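Local coordinates for uncharacterized protein (PDB 3OV5) that is the globular N0-like domain of VirB7, a component of the Xanthomonas type IV secretion system that probably acts at the bacterial outer membrane, at residues D12-T17 with P35-L40; Y6-M11 with G42-I47. All blocks are in the same frame, centred on the assembly; numbering follows the deposited sequence. Where two conformers were deposited one is given.

How the contacts relate
Both contacts tie the N-terminal part of the chain to the long loop between strands 29-32 and 48-49, and residues 12-17 with 35-40 fall within the span that 6-11 and 42-47 bracket. Contact 1 lies near the surface and is largely polar: backbone bonds and one carboxylate fasten the loop to the start of helix 15-24. Contact 2 is more buried and smaller, with methyl groups and a CA-H...O approach where contact 1 has hydrogen bonds. Their centres are about 12 Å apart, and they meet where Leu40 CD1 packs 4.2 Å from Ala8 CB. Met18 of helix 15-24 touches side chains of both contacts, as does Leu59 of helix 52-63.

Contact 1: D12-T17 with P35-L40; sequences DGTLKT and PSDYTL
Thr14 and Thr39 are paired in a single beta bridge, their CA atoms 4.2 Å apart, just where the chain 12-17 turns into helix 15-24. Leu15 N donates to Tyr38 O at 2.8 Å, almost straight (174° at the hydrogen), while the bond from Leu40 N to Gly13 O is weak. Beyond the bridge, Asp37 takes over. With CG anti to the backbone N (chi1 -162°), its carboxylate reaches the first turn of the helix and divides its oxygens between two donors there. OD1 accepts from Thr14 OG1 at 2.6 Å, on the syn side; OD2 accepts from Lys16 N at 2.9 Å, also syn but 30° out of the carboxylate plane. Tyr38 N comes to OD2 from the opposite face, so this oxygen has two backbone donors and the group's rotation is well fixed. Having donated to Asp37, Thr14 OG1 also accepts from Thr17 N at 3.0 Å. Lys16 CB lies against the carboxylate, and its NZ, 4.8 Å from Asp37 OD1 and so not in contact, probably still stabilises the negative charge.

Farther along, Leu40 lays CD2 on the backbone at Thr14 C and Leu15 N, and CD1 against Asp12 O, 3.5 Å away. Leu15 CD2 comes to the edge of the Tyr38 ring, near its plane, and the same leucine packs on Leu59 and Tyr63 of helix 52-63. Thr14 is thus a classic helix N-cap, supplemented by a carboxylate from a distant loop that binds a backbone N-H in the first helical turn.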
# COMPACT_ATOMS: atom_id res chain seq x y z
N ASP A 12 8.43 8.77 -3.34
CA ASP A 12 7.04 8.36 -3.40
C ASP A 12 6.17 9.54 -2.97
O ASP A 12 6.27 10.06 -1.85
CB ASP A 12 6.77 7.26 -2.41
CG ASP A 12 7.69 6.09 -2.54
OD1 ASP A 12 8.23 5.71 -1.49
OD2 ASP A 12 7.88 5.56 -3.67
N GLY A 13 5.31 9.98 -3.86
CA GLY A 13 4.36 11.06 -3.53
C GLY A 13 2.94 10.62 -3.24
O GLY A 13 2.19 11.35 -2.56
N THR A 14 2.54 9.47 -3.79
CA THR A 14 1.16 9.08 -3.70
C THR A 14 1.04 7.63 -3.31
O THR A 14 2.00 6.85 -3.40
CB THR A 14 0.40 9.28 -5.04
OG1 THR A 14 0.79 8.25 -5.96
CG2 THR A 14 0.66 10.65 -5.68
N LEU A 15 -0.18 7.25 -2.93
CA LEU A 15 -0.49 5.88 -2.56
C LEU A 15 -0.17 4.92 -3.72
O LEU A 15 0.53 3.91 -3.52
CB LEU A 15 -1.97 5.79 -2.17
CG LEU A 15 -2.50 4.42 -1.83
CD1 LEU A 15 -1.76 3.78 -0.66
CD2 LEU A 15 -4.01 4.51 -1.55
N LYS A 16 -0.72 5.19 -4.90
CA LYS A 16 -0.52 4.29 -6.02
C LYS A 16 0.95 4.21 -6.40
O LYS A 16 1.43 3.13 -6.73
CB LYS A 16 -1.38 4.73 -7.22
CG LYS A 16 -1.35 3.72 -8.37
CD LYS A 16 -2.25 4.16 -9.52
CE LYS A 16 -1.76 5.42 -10.17
NZ LYS A 16 -2.60 5.81 -11.35
N THR A 17 1.63 5.36 -6.45
CA THR A 17 3.02 5.33 -6.92
C THR A 17 3.94 4.67 -5.90
O THR A 17 4.90 3.98 -6.29
CB THR A 17 3.48 6.71 -7.38
OG1 THR A 17 3.42 7.65 -6.34
CG2 THR A 17 2.69 7.18 -8.62
N PRO A 35 -11.01 4.77 -7.89
CA PRO A 35 -11.16 5.68 -9.03
C PRO A 35 -10.08 6.75 -9.11
O PRO A 35 -9.83 7.29 -10.20
CB PRO A 35 -12.51 6.34 -8.78
CG PRO A 35 -12.73 6.19 -7.30
CD PRO A 35 -12.13 4.89 -6.94
N SER A 36 -9.46 7.08 -7.97
CA SER A 36 -8.45 8.13 -7.88
C SER A 36 -7.27 7.63 -7.10
O SER A 36 -7.43 6.82 -6.18
CB SER A 36 -9.03 9.34 -7.15
OG SER A 36 -8.16 10.45 -7.14
N ASP A 37 -6.11 8.19 -7.39
CA ASP A 37 -4.96 8.09 -6.51
C ASP A 37 -5.19 9.08 -5.35
O ASP A 37 -6.09 9.93 -5.38
CB ASP A 37 -3.70 8.41 -7.33
CG ASP A 37 -2.41 7.94 -6.70
OD1 ASP A 37 -1.37 8.15 -7.39
OD2 ASP A 37 -2.41 7.38 -5.59
N TYR A 38 -4.36 8.94 -4.33
CA TYR A 38 -4.40 9.78 -3.13
C TYR A 38 -3.00 10.12 -2.73
O TYR A 38 -2.07 9.30 -2.86
CB TYR A 38 -5.04 9.04 -1.94
CG TYR A 38 -6.49 8.85 -2.16
CD1 TYR A 38 -7.38 9.94 -2.08
CD2 TYR A 38 -7.01 7.62 -2.51
CE1 TYR A 38 -8.70 9.82 -2.36
CE2 TYR A 38 -8.38 7.49 -2.75
CZ TYR A 38 -9.19 8.60 -2.69
OH TYR A 38 -10.52 8.50 -2.93
N THR A 39 -2.80 11.32 -2.20
CA THR A 39 -1.51 11.64 -1.64
C THR A 39 -1.24 10.72 -0.45
O THR A 39 -2.15 10.20 0.20
CB THR A 39 -1.42 13.11 -1.28
OG1 THR A 39 -0.04 13.45 -1.21
CG2 THR A 39 -2.03 13.38 0.02
N LEU A 40 0.04 10.55 -0.13
CA LEU A 40 0.43 9.91 1.10
C LEU A 40 0.14 10.86 2.26
O LEU A 40 0.57 12.03 2.24
CB LEU A 40 1.93 9.57 1.08
CG LEU A 40 2.32 8.58 -0.02
CD1 LEU A 40 3.83 8.37 -0.07
CD2 LEU A 40 1.64 7.24 0.18

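Contact 2: Y6-M11 with G42-I47; sequences YQATPM and GPVSAI
Ile47 places CG2 anti to its backbone N and CG1 anti to the carbonyl carbon (chi1 -58°), which brings the CG2 methyl to 3.7 Å from Tyr6 O. Val44 likewise holds CG1 anti to N (chi1 178°), directing that methyl onto Ala8 CB at 3.9 Å. Between these two touches the carbonyl of Ile47 closes on Gln7: its O lies 3.2 Å from CB and 3.4 Å from CA, the latter a CA-H...O contact bent to 127° at the hydrogen. No hydrogen bond joins the two segments here.

Residues 42-46 form a short 3-10 turn closed at its end by the bond from Ile47 N to Val44 O, after which the chain runs into strand 48-49. That strand pairs antiparallel with the short, weakly bonded strand 6-7, Tyr6 bonding through its backbone to Thr49, so the contact flanks a small two-stranded sheet separate from the three-stranded one of this N0-like domain.

Both helices help to enclose the apolar patch: Val44 touches Leu59 of helix 52-63 and Met18 of helix 15-24, and Ala8 also rests on Met18. The Tyr6 ring leads away from the 42-47 turn to make an edge-to-face contact with Trp22, its hydroxyl bonded to Ser26 OG.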
# COMPACT_ATOMS: atom_id res chain seq x y z
N TYR A 6 9.96 -2.07 3.51
CA TYR A 6 8.80 -1.39 2.97
C TYR A 6 8.57 -0.12 3.80
O TYR A 6 8.43 -0.18 5.02
CB TYR A 6 7.54 -2.27 3.04
CG TYR A 6 7.66 -3.49 2.18
CD1 TYR A 6 7.38 -3.41 0.81
CD2 TYR A 6 8.12 -4.70 2.69
CE1 TYR A 6 7.51 -4.53 -0.02
CE2 TYR A 6 8.30 -5.81 1.87
CZ TYR A 6 7.97 -5.72 0.53
OH TYR A 6 8.12 -6.84 -0.25
N GLN A 7 8.56 1.02 3.11
CA GLN A 7 8.41 2.33 3.72
C GLN A 7 8.07 3.33 2.64
O GLN A 7 8.28 3.06 1.45
CB GLN A 7 9.68 2.75 4.46
CG GLN A 7 10.88 2.86 3.53
CD GLN A 7 12.12 3.36 4.23
OE1 GLN A 7 12.11 3.92 5.31
NE2 GLN A 7 13.25 3.16 3.57
N ALA A 8 7.62 4.51 3.05
CA ALA A 8 7.60 5.65 2.15
C ALA A 8 9.00 6.25 2.07
O ALA A 8 9.75 6.24 3.05
CB ALA A 8 6.60 6.71 2.63
N THR A 9 9.34 6.75 0.89
CA THR A 9 10.64 7.36 0.67
C THR A 9 10.45 8.67 -0.05
O THR A 9 9.37 8.95 -0.51
CB THR A 9 11.53 6.48 -0.20
OG1 THR A 9 11.03 6.44 -1.54
CG2 THR A 9 11.68 5.13 0.39
N PRO A 10 11.53 9.48 -0.14
CA PRO A 10 11.41 10.75 -0.87
C PRO A 10 10.87 10.62 -2.30
O PRO A 10 10.21 11.53 -2.78
CB PRO A 10 12.86 11.28 -0.87
CG PRO A 10 13.43 10.78 0.39
CD PRO A 10 12.88 9.37 0.46
N MET A 11 11.08 9.49 -2.95
CA MET A 11 10.62 9.25 -4.30
C MET A 11 9.10 9.16 -4.43
O MET A 11 8.53 9.35 -5.52
CB MET A 11 11.25 7.91 -4.82
CG MET A 11 10.92 7.55 -6.18
SD MET A 11 11.91 6.13 -6.44
CE MET A 11 11.12 5.66 -7.97
N GLY A 42 0.44 11.78 6.47
CA GLY A 42 1.47 11.66 7.50
C GLY A 42 1.65 10.29 8.12
O GLY A 42 2.79 9.87 8.27
N PRO A 43 0.57 9.59 8.54
CA PRO A 43 0.71 8.28 9.18
C PRO A 43 1.47 7.24 8.35
O PRO A 43 1.98 6.28 8.92
CB PRO A 43 -0.75 7.86 9.45
CG PRO A 43 -1.53 9.05 9.42
CD PRO A 43 -0.81 10.10 8.63
N VAL A 44 1.53 7.41 7.03
CA VAL A 44 2.32 6.48 6.23
C VAL A 44 3.80 6.52 6.63
O VAL A 44 4.52 5.52 6.46
CB VAL A 44 2.15 6.77 4.71
CG1 VAL A 44 2.97 5.86 3.86
CG2 VAL A 44 0.72 6.67 4.29
N SER A 45 4.25 7.66 7.19
CA SER A 45 5.65 7.80 7.60
C SER A 45 6.02 6.86 8.75
O SER A 45 7.21 6.66 9.01
CB SER A 45 5.93 9.27 7.90
OG SER A 45 5.87 9.99 6.67
N ALA A 46 5.06 6.25 9.42
CA ALA A 46 5.34 5.29 10.48
C ALA A 46 5.77 3.93 9.95
O ALA A 46 6.31 3.12 10.71
CB ALA A 46 4.11 5.14 11.38
N ILE A 47 5.51 3.64 8.67
CA ILE A 47 5.72 2.28 8.18
C ILE A 47 7.18 2.06 7.84
O ILE A 47 7.78 2.81 7.06
CB ILE A 47 4.86 2.03 6.94
CG1 ILE A 47 3.38 2.28 7.27
CG2 ILE A 47 5.12 0.62 6.40
CD1 ILE A 47 2.45 2.16 6.05